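Local atomic coordinates of 70 kDa peptidylprolyl isomerase, putative (Plasmodium falciparum, PDB entry 2FBN), a protein that is a putative FK506-binding peptidyl-prolyl isomerase whose C-terminal tetratricopeptide repeat domain probably binds the C-terminal pentapeptide of Hsp90. Residues 60-65 and 96-101; 72-77 and 81-86; 92-97 and 108-113; 146-151 and 156-161. All coordinates share one frame; numbering follows the deposited sequence.

Interaction 1 (60-65 and 96-101); sequences KYKEAL and TCYNKN
Lys62 and Tyr98 make the polar link between helix 54-66 and helix 77-100, and Tyr61 and Cys97 make a sulfur-aromatic one beside it, across backbones whose nearest CA atoms, those of Tyr61 and Cys97, are 9.9 Å apart. In the polar pair the lysine chain runs out extended beyond CG and meets the tyrosine at about a right angle, bringing Lys62 NZ to 2.9 Å from Tyr98 OH in a weak hydrogen bond donated by the ammonium group. Lys62 CE lies at the edge of the Tyr98 ring, near its plane. Lys106 of the second subunit packs on Lys62, and the Tyr98 ring itself meets that of His110.

The sulfur contact is Cys97 with Tyr61. Cys97 SG, set anti to its own carbonyl carbon (chi1 -72°), comes up to the ring edge, 4.0 Å from Tyr61 CE2 and almost in the ring plane. Phe49 of helix 31-50 touches both residues, while the hydroxyl of Tyr61 turns to a different partner, Asn46 OD1.

This joins the second helix of one helical hairpin to the helix that follows, in the manner of a tetratricopeptide repeat array. One weak N-H...O bond and one edge-on sulfur are the direct links, so little directional bonding joins the segments; Phe49, Asn46 and His110 are further neighbours of these side chains.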
loop_
_atom_site.group_PDB
_atom_site.type_symbol
_atom_site.label_atom_id
_atom_site.label_comp_id
_atom_site.label_asym_id
_atom_site.label_seq_id
_atom_site.Cartn_x
_atom_site.Cartn_y
_atom_site.Cartn_z
ATOM N N LYS A 60 -9.921 -10.258 -3.438
ATOM C CA LYS A 60 -10.109 -10.178 -4.901
ATOM C C LYS A 60 -9.708 -8.820 -5.460
ATOM O O LYS A 60 -8.991 -8.743 -6.469
ATOM C CB LYS A 60 -11.540 -10.521 -5.321
ATOM C CG LYS A 60 -11.938 -11.965 -4.994
ATOM C CD LYS A 60 -11.182 -12.971 -5.859
ATOM C CE LYS A 60 -11.689 -14.377 -5.578
ATOM N NZ LYS A 60 -10.922 -15.390 -6.332
ATOM N N TYR A 61 -10.157 -7.748 -4.806
ATOM C CA TYR A 61 -9.764 -6.413 -5.278
ATOM C C TYR A 61 -8.246 -6.242 -5.278
ATOM O O TYR A 61 -7.691 -5.671 -6.204
ATOM C CB TYR A 61 -10.417 -5.308 -4.467
ATOM C CG TYR A 61 -11.925 -5.265 -4.587
ATOM C CD1 TYR A 61 -12.559 -5.308 -5.840
ATOM C CD2 TYR A 61 -12.712 -5.131 -3.446
ATOM C CE1 TYR A 61 -13.967 -5.244 -5.936
ATOM C CE2 TYR A 61 -14.098 -5.074 -3.521
ATOM C CZ TYR A 61 -14.726 -5.125 -4.768
ATOM O OH TYR A 61 -16.114 -5.072 -4.813
ATOM N N LYS A 62 -7.592 -6.743 -4.236
ATOM C CA LYS A 62 -6.126 -6.665 -4.175
ATOM C C LYS A 62 -5.455 -7.489 -5.283
ATOM O O LYS A 62 -4.498 -7.039 -5.920
ATOM C CB LYS A 62 -5.631 -7.076 -2.799
ATOM C CG LYS A 62 -5.896 -5.990 -1.772
ATOM C CD LYS A 62 -5.252 -6.287 -0.449
ATOM C CE LYS A 62 -5.127 -4.973 0.309
ATOM N NZ LYS A 62 -4.317 -5.111 1.544
ATOM N N GLU A 63 -5.945 -8.708 -5.496
ATOM C CA GLU A 63 -5.474 -9.525 -6.625
ATOM C C GLU A 63 -5.624 -8.804 -7.979
ATOM O O GLU A 63 -4.713 -8.833 -8.814
ATOM C CB GLU A 63 -6.239 -10.848 -6.653
ATOM C CG GLU A 63 -5.829 -11.811 -5.545
ATOM C CD GLU A 63 -6.648 -13.109 -5.541
ATOM O OE1 GLU A 63 -7.607 -13.225 -6.333
ATOM O OE2 GLU A 63 -6.308 -14.006 -4.736
ATOM N N ALA A 64 -6.780 -8.175 -8.208
ATOM C CA ALA A 64 -6.996 -7.378 -9.420
ATOM C C ALA A 64 -5.886 -6.329 -9.603
ATOM O O ALA A 64 -5.271 -6.219 -10.675
ATOM C CB ALA A 64 -8.386 -6.689 -9.387
ATOM N N LEU A 65 -5.643 -5.562 -8.540
ATOM C CA LEU A 65 -4.615 -4.512 -8.557
ATOM C C LEU A 65 -3.201 -5.060 -8.782
ATOM O O LEU A 65 -2.360 -4.390 -9.396
ATOM C CB LEU A 65 -4.667 -3.680 -7.277
ATOM C CG LEU A 65 -5.903 -2.776 -7.180
ATOM C CD1 LEU A 65 -5.934 -2.087 -5.816
ATOM C CD2 LEU A 65 -5.931 -1.762 -8.342
ATOM N N THR A 96 -14.337 1.350 0.695
ATOM C CA THR A 96 -15.612 0.905 1.292
ATOM C C THR A 96 -15.441 -0.312 2.211
ATOM O O THR A 96 -15.898 -0.307 3.364
ATOM C CB THR A 96 -16.665 0.604 0.210
ATOM O OG1 THR A 96 -16.775 1.735 -0.670
ATOM C CG2 THR A 96 -18.019 0.295 0.848
ATOM N N CYS A 97 -14.756 -1.348 1.718
ATOM C CA CYS A 97 -14.550 -2.562 2.486
ATOM C C CYS A 97 -13.866 -2.254 3.804
ATOM O O CYS A 97 -14.271 -2.696 4.863
ATOM C CB CYS A 97 -13.716 -3.580 1.691
ATOM S SG CYS A 97 -14.659 -4.327 0.330
ATOM N N TYR A 98 -12.814 -1.456 3.730
ATOM C CA TYR A 98 -12.055 -1.162 4.929
ATOM C C TYR A 98 -12.822 -0.260 5.913
ATOM O O TYR A 98 -12.704 -0.436 7.123
ATOM C CB TYR A 98 -10.715 -0.578 4.527
ATOM C CG TYR A 98 -9.745 -1.611 3.981
ATOM C CD1 TYR A 98 -9.460 -2.783 4.692
ATOM C CD2 TYR A 98 -9.089 -1.390 2.767
ATOM C CE1 TYR A 98 -8.517 -3.722 4.203
ATOM C CE2 TYR A 98 -8.151 -2.316 2.280
ATOM C CZ TYR A 98 -7.886 -3.471 2.996
ATOM O OH TYR A 98 -6.952 -4.375 2.508
ATOM N N ASN A 99 -13.604 0.694 5.402
ATOM C CA ASN A 99 -14.529 1.446 6.290
ATOM C C ASN A 99 -15.526 0.532 7.001
ATOM O O ASN A 99 -15.743 0.650 8.210
ATOM C CB ASN A 99 -15.231 2.561 5.533
ATOM C CG ASN A 99 -14.351 3.806 5.389
ATOM O OD1 ASN A 99 -13.423 4.020 6.189
ATOM N ND2 ASN A 99 -14.674 4.653 4.415
ATOM N N LYS A 100 -16.089 -0.405 6.254
ATOM C CA LYS A 100 -16.979 -1.417 6.826
ATOM C C LYS A 100 -16.289 -2.239 7.917
ATOM O O LYS A 100 -16.857 -2.458 8.997
ATOM C CB LYS A 100 -17.516 -2.328 5.730
ATOM C CG LYS A 100 -18.627 -1.696 4.914
ATOM C CD LYS A 100 -19.008 -2.519 3.675
ATOM C CE LYS A 100 -20.364 -2.052 3.133
ATOM N NZ LYS A 100 -21.497 -2.459 4.058
ATOM N N ASN A 101 -15.052 -2.671 7.657
ATOM C CA ASN A 101 -14.277 -3.452 8.631
ATOM C C ASN A 101 -13.628 -2.598 9.735
ATOM O O ASN A 101 -12.930 -3.124 10.609
ATOM C CB ASN A 101 -13.205 -4.289 7.911
ATOM C CG ASN A 101 -13.765 -5.575 7.310
ATOM O OD1 ASN A 101 -14.965 -5.849 7.394
ATOM N ND2 ASN A 101 -12.882 -6.374 6.702
#

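Interaction 2 (72-77 and 81-86); sequences EEWDDQ and DKKKNI
Trp74 and Lys83 meet obliquely where the loop after helix 54-66 leads into helix 77-100, a long helix of this tetratricopeptide repeat domain. The lysine chain, extended beyond CG, slants across the benzene part of the indole: Lys83 CD lies 4.1 Å from Trp74 CE3 and about as far from CZ3, neither squarely over the face nor at the edge. CG of Lys83 stands opposite the backbone N (chi1 172°), which sends the straight chain out over the loop. Its ammonium nitrogen is 5.7 Å from the centroid of the six-membered ring, a long cation-pi approach that can be only a weak attraction; the hydrogen bond of that nitrogen goes to Thr71 OG1. The indole also packs on Val35 of helix 31-50.

Gln77 and Asp81, one turn apart at the start of the helix, slant past each other, their amide and carboxylate planes 23° apart but not stacked. It is Gln77 CG, not the amide, that does the touching, 3.8 Å from Asp81 OD2 at the surface. Just before them Asp76 takes the N-cap position, OD1 reaching weakly to the N atoms of Ile78 and Leu79. Asp81 N donates to Gln77 O at 3.0 Å.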
loop_
_atom_site.group_PDB
_atom_site.type_symbol
_atom_site.label_atom_id
_atom_site.label_comp_id
_atom_site.label_asym_id
_atom_site.label_seq_id
_atom_site.Cartn_x
_atom_site.Cartn_y
_atom_site.Cartn_z
ATOM N N GLU A 72 3.982 1.058 -14.978
ATOM C CA GLU A 72 4.072 2.534 -15.040
ATOM C C GLU A 72 4.391 3.030 -16.438
ATOM O O GLU A 72 4.031 4.160 -16.798
ATOM C CB GLU A 72 5.132 3.089 -14.080
ATOM C CG GLU A 72 4.838 2.895 -12.602
ATOM C CD GLU A 72 5.496 1.649 -12.020
ATOM O OE1 GLU A 72 5.948 0.776 -12.800
ATOM O OE2 GLU A 72 5.562 1.548 -10.769
ATOM N N GLU A 73 5.067 2.184 -17.211
ATOM C CA GLU A 73 5.613 2.567 -18.506
ATOM C C GLU A 73 4.779 2.067 -19.687
ATOM O O GLU A 73 5.219 2.118 -20.844
ATOM C CB GLU A 73 7.053 2.090 -18.613
ATOM C CG GLU A 73 7.825 2.341 -17.330
ATOM C CD GLU A 73 9.308 2.349 -17.533
ATOM O OE1 GLU A 73 9.828 1.404 -18.169
ATOM O OE2 GLU A 73 9.949 3.305 -17.043
ATOM N N TRP A 74 3.571 1.594 -19.387
ATOM C CA TRP A 74 2.590 1.305 -20.419
ATOM C C TRP A 74 2.306 2.581 -21.210
ATOM O O TRP A 74 2.306 3.684 -20.648
ATOM C CB TRP A 74 1.294 0.824 -19.785
ATOM C CG TRP A 74 1.266 -0.635 -19.389
ATOM C CD1 TRP A 74 2.330 -1.464 -19.190
ATOM C CD2 TRP A 74 0.091 -1.414 -19.116
ATOM N NE1 TRP A 74 1.894 -2.720 -18.824
ATOM C CE2 TRP A 74 0.524 -2.715 -18.769
ATOM C CE3 TRP A 74 -1.282 -1.133 -19.123
ATOM C CZ2 TRP A 74 -0.372 -3.744 -18.437
ATOM C CZ3 TRP A 74 -2.178 -2.161 -18.800
ATOM C CH2 TRP A 74 -1.712 -3.449 -18.459
ATOM N N ASP A 75 2.056 2.421 -22.502
ATOM C CA ASP A 75 1.742 3.566 -23.361
ATOM C C ASP A 75 0.671 3.256 -24.415
ATOM O O ASP A 75 0.422 4.071 -25.307
ATOM C CB ASP A 75 3.013 4.133 -24.009
ATOM C CG ASP A 75 3.771 3.104 -24.830
ATOM O OD1 ASP A 75 3.181 2.074 -25.238
ATOM O OD2 ASP A 75 4.972 3.335 -25.067
ATOM N N ASP A 76 0.060 2.074 -24.324
ATOM C CA ASP A 76 -1.103 1.750 -25.157
ATOM C C ASP A 76 -2.324 2.432 -24.549
ATOM O O ASP A 76 -2.824 2.006 -23.501
ATOM C CB ASP A 76 -1.308 0.223 -25.263
ATOM C CG ASP A 76 -2.540 -0.165 -26.099
ATOM O OD1 ASP A 76 -3.523 0.594 -26.138
ATOM O OD2 ASP A 76 -2.530 -1.257 -26.716
ATOM N N GLN A 77 -2.821 3.480 -25.211
ATOM C CA GLN A 77 -3.903 4.283 -24.627
ATOM C C GLN A 77 -5.141 3.460 -24.271
ATOM O O GLN A 77 -5.795 3.741 -23.265
ATOM C CB GLN A 77 -4.280 5.493 -25.506
ATOM C CG GLN A 77 -5.063 6.548 -24.730
ATOM C CD GLN A 77 -5.435 7.769 -25.553
ATOM O OE1 GLN A 77 -6.288 7.701 -26.442
ATOM N NE2 GLN A 77 -4.826 8.905 -25.232
ATOM N N ASP A 81 -6.463 3.287 -20.416
ATOM C CA ASP A 81 -7.795 3.740 -20.036
ATOM C C ASP A 81 -8.559 2.653 -19.265
ATOM O O ASP A 81 -9.225 2.945 -18.272
ATOM C CB ASP A 81 -8.573 4.250 -21.259
ATOM C CG ASP A 81 -8.020 5.573 -21.806
ATOM O OD1 ASP A 81 -7.244 6.280 -21.106
ATOM O OD2 ASP A 81 -8.373 5.920 -22.956
ATOM N N LYS A 82 -8.431 1.400 -19.702
ATOM C CA LYS A 82 -9.060 0.280 -19.013
ATOM C C LYS A 82 -8.427 0.096 -17.632
ATOM O O LYS A 82 -9.129 -0.101 -16.652
ATOM C CB LYS A 82 -8.971 -1.006 -19.850
ATOM C CG LYS A 82 -9.802 -0.954 -21.118
ATOM C CD LYS A 82 -9.883 -2.315 -21.790
ATOM C CE LYS A 82 -10.683 -2.240 -23.095
ATOM N NZ LYS A 82 -12.104 -1.874 -22.836
ATOM N N LYS A 83 -7.101 0.189 -17.570
ATOM C CA LYS A 83 -6.369 0.062 -16.304
ATOM C C LYS A 83 -6.855 1.108 -15.308
ATOM O O LYS A 83 -7.125 0.785 -14.153
ATOM C CB LYS A 83 -4.857 0.199 -16.549
ATOM C CG LYS A 83 -4.031 0.274 -15.276
ATOM C CD LYS A 83 -2.552 0.410 -15.557
ATOM C CE LYS A 83 -1.871 1.076 -14.373
ATOM N NZ LYS A 83 -0.456 1.436 -14.676
ATOM N N LYS A 84 -6.979 2.356 -15.775
ATOM C CA LYS A 84 -7.403 3.476 -14.935
ATOM C C LYS A 84 -8.772 3.208 -14.311
ATOM O O LYS A 84 -8.942 3.318 -13.099
ATOM C CB LYS A 84 -7.413 4.791 -15.743
ATOM C CG LYS A 84 -7.753 5.991 -14.878
ATOM C CD LYS A 84 -7.877 7.290 -15.673
ATOM C CE LYS A 84 -8.845 8.240 -14.977
ATOM N NZ LYS A 84 -9.177 9.412 -15.843
ATOM N N ASN A 85 -9.744 2.820 -15.136
ATOM C CA ASN A 85 -11.080 2.468 -14.648
ATOM C C ASN A 85 -11.077 1.328 -13.615
ATOM O O ASN A 85 -11.762 1.406 -12.585
ATOM C CB ASN A 85 -12.007 2.099 -15.816
ATOM C CG ASN A 85 -12.233 3.258 -16.779
ATOM O OD1 ASN A 85 -11.988 4.428 -16.454
ATOM N ND2 ASN A 85 -12.711 2.936 -17.974
ATOM N N ILE A 86 -10.290 0.279 -13.880
ATOM C CA ILE A 86 -10.213 -0.846 -12.955
ATOM C C ILE A 86 -9.531 -0.411 -11.651
ATOM O O ILE A 86 -9.963 -0.811 -10.573
ATOM C CB ILE A 86 -9.496 -2.071 -13.588
ATOM C CG1 ILE A 86 -10.333 -2.618 -14.756
ATOM C CG2 ILE A 86 -9.231 -3.177 -12.561
ATOM C CD1 ILE A 86 -9.502 -3.421 -15.757
#

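Interaction 3 (92-97 and 108-113); sequences LNLATC and IDHASK
His110 lies against Leu94 and Ala95 inside an antiparallel helical hairpin of the tetratricopeptide repeat fold, where helices 92-97 and 108-113 run at 155° to each other with their axes 7.7 Å apart. His110 CB sits 4.0 Å from the backbone N of Ala95, at the point where the two chains come nearest. The next atom, CG, meets Leu94 CB at 3.9 Å. With CG anti to the carbonyl carbon (chi1 -66°), the imidazole is swung across the Leu94 side chain, and the CD1 branch of the leucine comes over one face of the ring. ND1 and CE1 take the closest touches from Leu94 CD1, the former at 3.5 Å. This is a CH-pi contact, the methyl carbon standing 3.4 Å above the ring plane and offset toward the rim.

The opposite face is met by Asp109 OD2, an oxygen that is also in a salt bridge with Lys113 NZ. ND1 is hydrogen-bonded to Asn91 OD1, a polar tie made within a buried setting that would help fix the ring's rotation.

Beside the histidine, the small residues let the helices approach closely. Leu128 of the following helix 122-135 packs on Ala111 in turn. Ala95 CB reaches the backbone N of Ala111 at 3.9 Å and its methyl, CB, at 4.1 Å.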
loop_
_atom_site.group_PDB
_atom_site.type_symbol
_atom_site.label_atom_id
_atom_site.label_comp_id
_atom_site.label_asym_id
_atom_site.label_seq_id
_atom_site.Cartn_x
_atom_site.Cartn_y
_atom_site.Cartn_z
ATOM N N LEU A 92 -11.647 2.288 -4.838
ATOM C CA LEU A 92 -12.871 2.788 -4.215
ATOM C C LEU A 92 -13.545 1.687 -3.398
ATOM O O LEU A 92 -13.914 1.888 -2.227
ATOM C CB LEU A 92 -13.843 3.314 -5.264
ATOM C CG LEU A 92 -13.665 4.722 -5.802
ATOM C CD1 LEU A 92 -14.606 4.899 -6.984
ATOM C CD2 LEU A 92 -13.984 5.735 -4.700
ATOM N N ASN A 93 -13.722 0.521 -4.021
ATOM C CA ASN A 93 -14.369 -0.610 -3.354
ATOM C C ASN A 93 -13.561 -1.048 -2.134
ATOM O O ASN A 93 -14.127 -1.363 -1.090
ATOM C CB ASN A 93 -14.620 -1.780 -4.314
ATOM C CG ASN A 93 -15.544 -1.407 -5.466
ATOM O OD1 ASN A 93 -16.231 -0.380 -5.415
ATOM N ND2 ASN A 93 -15.532 -2.212 -6.526
ATOM N N LEU A 94 -12.231 -1.054 -2.247
ATOM C CA LEU A 94 -11.422 -1.392 -1.088
ATOM C C LEU A 94 -11.642 -0.373 0.043
ATOM O O LEU A 94 -11.736 -0.741 1.222
ATOM C CB LEU A 94 -9.951 -1.476 -1.473
ATOM C CG LEU A 94 -9.510 -2.782 -2.150
ATOM C CD1 LEU A 94 -8.147 -2.582 -2.758
ATOM C CD2 LEU A 94 -9.524 -3.977 -1.162
ATOM N N ALA A 95 -11.734 0.905 -0.311
ATOM C CA ALA A 95 -11.961 1.921 0.726
ATOM C C ALA A 95 -13.280 1.629 1.458
ATOM O O ALA A 95 -13.326 1.632 2.694
ATOM C CB ALA A 95 -11.959 3.301 0.128
ATOM N N THR A 96 -14.337 1.350 0.695
ATOM C CA THR A 96 -15.612 0.905 1.292
ATOM C C THR A 96 -15.441 -0.312 2.211
ATOM O O THR A 96 -15.898 -0.307 3.364
ATOM C CB THR A 96 -16.665 0.604 0.210
ATOM O OG1 THR A 96 -16.775 1.735 -0.670
ATOM C CG2 THR A 96 -18.019 0.295 0.848
ATOM N N CYS A 97 -14.756 -1.348 1.718
ATOM C CA CYS A 97 -14.550 -2.562 2.486
ATOM C C CYS A 97 -13.866 -2.254 3.804
ATOM O O CYS A 97 -14.271 -2.696 4.863
ATOM C CB CYS A 97 -13.716 -3.580 1.691
ATOM S SG CYS A 97 -14.659 -4.327 0.330
ATOM N N ILE A 108 -8.015 4.953 4.282
ATOM C CA ILE A 108 -7.343 6.190 3.907
ATOM C C ILE A 108 -6.431 5.944 2.709
ATOM O O ILE A 108 -6.454 6.702 1.738
ATOM C CB ILE A 108 -6.538 6.762 5.098
ATOM C CG1 ILE A 108 -7.508 7.262 6.167
ATOM C CG2 ILE A 108 -5.575 7.848 4.609
ATOM C CD1 ILE A 108 -6.854 7.637 7.507
ATOM N N ASP A 109 -5.652 4.862 2.781
ATOM C CA ASP A 109 -4.703 4.531 1.715
ATOM C C ASP A 109 -5.393 4.387 0.358
ATOM O O ASP A 109 -5.011 5.013 -0.648
ATOM C CB ASP A 109 -3.968 3.243 2.069
ATOM C CG ASP A 109 -2.959 2.832 1.003
ATOM O OD1 ASP A 109 -1.981 3.574 0.787
ATOM O OD2 ASP A 109 -3.152 1.774 0.385
ATOM N N HIS A 110 -6.449 3.579 0.337
ATOM C CA HIS A 110 -7.126 3.297 -0.922
ATOM C C HIS A 110 -7.953 4.458 -1.483
ATOM O O HIS A 110 -7.920 4.726 -2.697
ATOM C CB HIS A 110 -7.878 1.965 -0.828
ATOM C CG HIS A 110 -6.941 0.806 -0.686
ATOM N ND1 HIS A 110 -6.270 0.260 -1.764
ATOM C CD2 HIS A 110 -6.496 0.146 0.405
ATOM C CE1 HIS A 110 -5.463 -0.700 -1.337
ATOM N NE2 HIS A 110 -5.578 -0.785 -0.023
ATOM N N ALA A 111 -8.669 5.179 -0.613
ATOM C CA ALA A 111 -9.387 6.368 -1.089
ATOM C C ALA A 111 -8.374 7.380 -1.643
ATOM O O ALA A 111 -8.622 8.005 -2.675
ATOM C CB ALA A 111 -10.201 6.989 0.022
ATOM N N SER A 112 -7.218 7.507 -0.983
ATOM C CA SER A 112 -6.185 8.467 -1.422
ATOM C C SER A 112 -5.621 8.075 -2.795
ATOM O O SER A 112 -5.324 8.942 -3.640
ATOM C CB SER A 112 -5.071 8.599 -0.374
ATOM O OG SER A 112 -5.581 9.164 0.832
ATOM N N LYS A 113 -5.505 6.769 -3.027
ATOM C CA LYS A 113 -5.053 6.262 -4.320
ATOM C C LYS A 113 -6.000 6.609 -5.462
ATOM O O LYS A 113 -5.547 6.878 -6.583
ATOM C CB LYS A 113 -4.794 4.758 -4.261
ATOM C CG LYS A 113 -3.508 4.408 -3.554
ATOM C CD LYS A 113 -3.374 2.920 -3.381
ATOM C CE LYS A 113 -2.022 2.618 -2.754
ATOM N NZ LYS A 113 -1.864 1.180 -2.556
#

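Interaction 4 (146-151 and 156-161); sequences YKAASL and LDIRNS
The backbones of 146-151 and 156-161 come closest at Ala149 and Ile158, whose CA atoms are 5.9 Å apart. Both segments are helical: the first is the last part of helix 138-151 and the second opens helix 156-173, with only a four-residue connection between them. No hydrogen bond passes from one to the other, and each helix keeps its own pattern, as in Ser150 N to Tyr146 O and Asn160 N to Leu156 O. Tyr146 O also takes a second bond, from Ser150 OG at 2.8 Å, and the two donors arrive from opposite faces of the carbonyl plane.

Between the helices, Ile158 does the touching with both of its branches. Its CG2 methyl, opposite the backbone N, presses on the helix backbone itself, 3.5 Å from Ala149 N, and lies 3.8 Å from Ala149 CB. The same methyl meets Ala148 CB, also at 3.8 Å.

Helix 138-151 is the second helix of the last tetratricopeptide repeat hairpin, and helix 156-173 is the C-terminal helix that packs against the end of the array. Val122 and Tyr126 of helix 122-135 pack on Ile158 as well, so its side chain is wedged between both helices of that hairpin. Next to it in sequence, Arg159 NH2 hydrogen-bonds to Pro153 O in the connection. The longer branch of Ile158, with CG1 anti to the carbonyl carbon (chi1 -62°), carries CD1 to 3.9 Å from Ala148 O.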
loop_
_atom_site.group_PDB
_atom_site.type_symbol
_atom_site.label_atom_id
_atom_site.label_comp_id
_atom_site.label_asym_id
_atom_site.label_seq_id
_atom_site.Cartn_x
_atom_site.Cartn_y
_atom_site.Cartn_z
ATOM N N TYR A 146 -16.279 18.726 3.657
ATOM C CA TYR A 146 -16.745 20.044 3.200
ATOM C C TYR A 146 -16.613 20.128 1.685
ATOM O O TYR A 146 -17.531 20.586 1.005
ATOM C CB TYR A 146 -15.983 21.183 3.896
ATOM C CG TYR A 146 -16.494 22.565 3.526
ATOM C CD1 TYR A 146 -17.538 23.158 4.240
ATOM C CD2 TYR A 146 -15.943 23.273 2.457
ATOM C CE1 TYR A 146 -18.022 24.423 3.904
ATOM C CE2 TYR A 146 -16.426 24.541 2.112
ATOM C CZ TYR A 146 -17.457 25.106 2.843
ATOM O OH TYR A 146 -17.943 26.364 2.509
ATOM N N LYS A 147 -15.498 19.636 1.149
ATOM C CA LYS A 147 -15.309 19.608 -0.308
ATOM C C LYS A 147 -16.343 18.699 -0.994
ATOM O O LYS A 147 -16.982 19.079 -1.990
ATOM C CB LYS A 147 -13.894 19.156 -0.673
ATOM C CG LYS A 147 -13.617 19.269 -2.162
ATOM C CD LYS A 147 -12.120 19.209 -2.454
ATOM C CE LYS A 147 -11.822 19.697 -3.860
ATOM N NZ LYS A 147 -10.347 19.818 -4.100
ATOM N N ALA A 148 -16.517 17.503 -0.447
ATOM C CA ALA A 148 -17.462 16.542 -1.020
ATOM C C ALA A 148 -18.883 17.113 -1.019
ATOM O O ALA A 148 -19.605 16.954 -2.006
ATOM C CB ALA A 148 -17.423 15.224 -0.252
ATOM N N ALA A 149 -19.276 17.734 0.092
ATOM C CA ALA A 149 -20.623 18.323 0.225
ATOM C C ALA A 149 -20.792 19.493 -0.747
ATOM O O ALA A 149 -21.861 19.700 -1.319
ATOM C CB ALA A 149 -20.881 18.761 1.654
ATOM N N SER A 150 -19.714 20.248 -0.931
ATOM C CA SER A 150 -19.725 21.350 -1.896
ATOM C C SER A 150 -19.959 20.872 -3.325
ATOM O O SER A 150 -20.649 21.547 -4.092
ATOM C CB SER A 150 -18.435 22.156 -1.792
ATOM O OG SER A 150 -18.387 22.818 -0.539
ATOM N N LEU A 151 -19.381 19.724 -3.681
ATOM C CA LEU A 151 -19.552 19.127 -4.998
ATOM C C LEU A 151 -20.914 18.446 -5.174
ATOM O O LEU A 151 -21.480 18.460 -6.277
ATOM C CB LEU A 151 -18.423 18.146 -5.297
ATOM C CG LEU A 151 -17.000 18.711 -5.355
ATOM C CD1 LEU A 151 -15.981 17.577 -5.419
ATOM C CD2 LEU A 151 -16.824 19.669 -6.546
ATOM N N LEU A 156 -27.156 13.187 1.101
ATOM C CA LEU A 156 -27.426 13.096 2.535
ATOM C C LEU A 156 -26.355 12.302 3.263
ATOM O O LEU A 156 -26.043 12.610 4.404
ATOM C CB LEU A 156 -28.805 12.481 2.786
ATOM C CG LEU A 156 -29.961 13.309 2.204
ATOM C CD1 LEU A 156 -31.299 12.593 2.438
ATOM C CD2 LEU A 156 -29.972 14.714 2.796
ATOM N N ASP A 157 -25.816 11.276 2.602
ATOM C CA ASP A 157 -24.735 10.488 3.187
ATOM C C ASP A 157 -23.546 11.399 3.505
ATOM O O ASP A 157 -22.990 11.359 4.602
ATOM C CB ASP A 157 -24.324 9.339 2.264
ATOM C CG ASP A 157 -25.456 8.307 2.066
ATOM O OD1 ASP A 157 -26.372 8.232 2.933
ATOM O OD2 ASP A 157 -25.411 7.567 1.057
ATOM N N ILE A 158 -23.192 12.256 2.551
ATOM C CA ILE A 158 -22.086 13.201 2.775
ATOM C C ILE A 158 -22.449 14.192 3.890
ATOM O O ILE A 158 -21.680 14.426 4.827
ATOM C CB ILE A 158 -21.696 13.950 1.478
ATOM C CG1 ILE A 158 -21.211 12.958 0.413
ATOM C CG2 ILE A 158 -20.609 14.992 1.803
ATOM C CD1 ILE A 158 -21.127 13.554 -0.995
ATOM N N ARG A 159 -23.655 14.756 3.808
ATOM C CA ARG A 159 -24.090 15.713 4.808
ATOM C C ARG A 159 -24.032 15.155 6.240
ATOM O O ARG A 159 -23.513 15.785 7.170
ATOM C CB ARG A 159 -25.512 16.180 4.476
ATOM C CG ARG A 159 -25.938 17.320 5.336
ATOM C CD ARG A 159 -27.388 17.734 5.034
ATOM N NE ARG A 159 -27.515 18.195 3.657
ATOM C CZ ARG A 159 -28.682 18.456 3.067
ATOM N NH1 ARG A 159 -29.813 18.297 3.742
ATOM N NH2 ARG A 159 -28.718 18.885 1.819
ATOM N N ASN A 160 -24.590 13.963 6.428
ATOM C CA ASN A 160 -24.589 13.376 7.775
ATOM C C ASN A 160 -23.177 13.149 8.313
ATOM O O ASN A 160 -22.923 13.366 9.504
ATOM C CB ASN A 160 -25.403 12.084 7.813
ATOM C CG ASN A 160 -26.876 12.341 7.538
ATOM O OD1 ASN A 160 -27.374 13.446 7.782
ATOM N ND2 ASN A 160 -27.558 11.354 6.968
ATOM N N SER A 161 -22.274 12.702 7.440
ATOM C CA SER A 161 -20.887 12.473 7.851
ATOM C C SER A 161 -20.192 13.793 8.196
ATOM O O SER A 161 -19.476 13.877 9.196
ATOM C CB SER A 161 -20.128 11.709 6.775
ATOM O OG SER A 161 -20.642 10.384 6.665
#

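Overall arrangement
Interactions 1, 2 and 3 all draw on helix 77-100, which interaction 2 uses near its start, interaction 3 further on and interaction 1 at its end. Interactions 1 and 3 lie side by side, centres 7 Å apart, sharing Thr96 and Cys97 and touching through Tyr61 with Leu94 and Tyr98 with His110. Interaction 2, about 20 Å from interaction 1 between centres, is nested along the chain inside the loop that interaction 1 closes. Interaction 4 follows in series, its centre 17 Å from that of interaction 3. Interactions 1, 3 and 4 are helix-helix contacts in order along the repeat array; interaction 2 ties the preceding loop to helix 77-100, the long helix that connects three of the four.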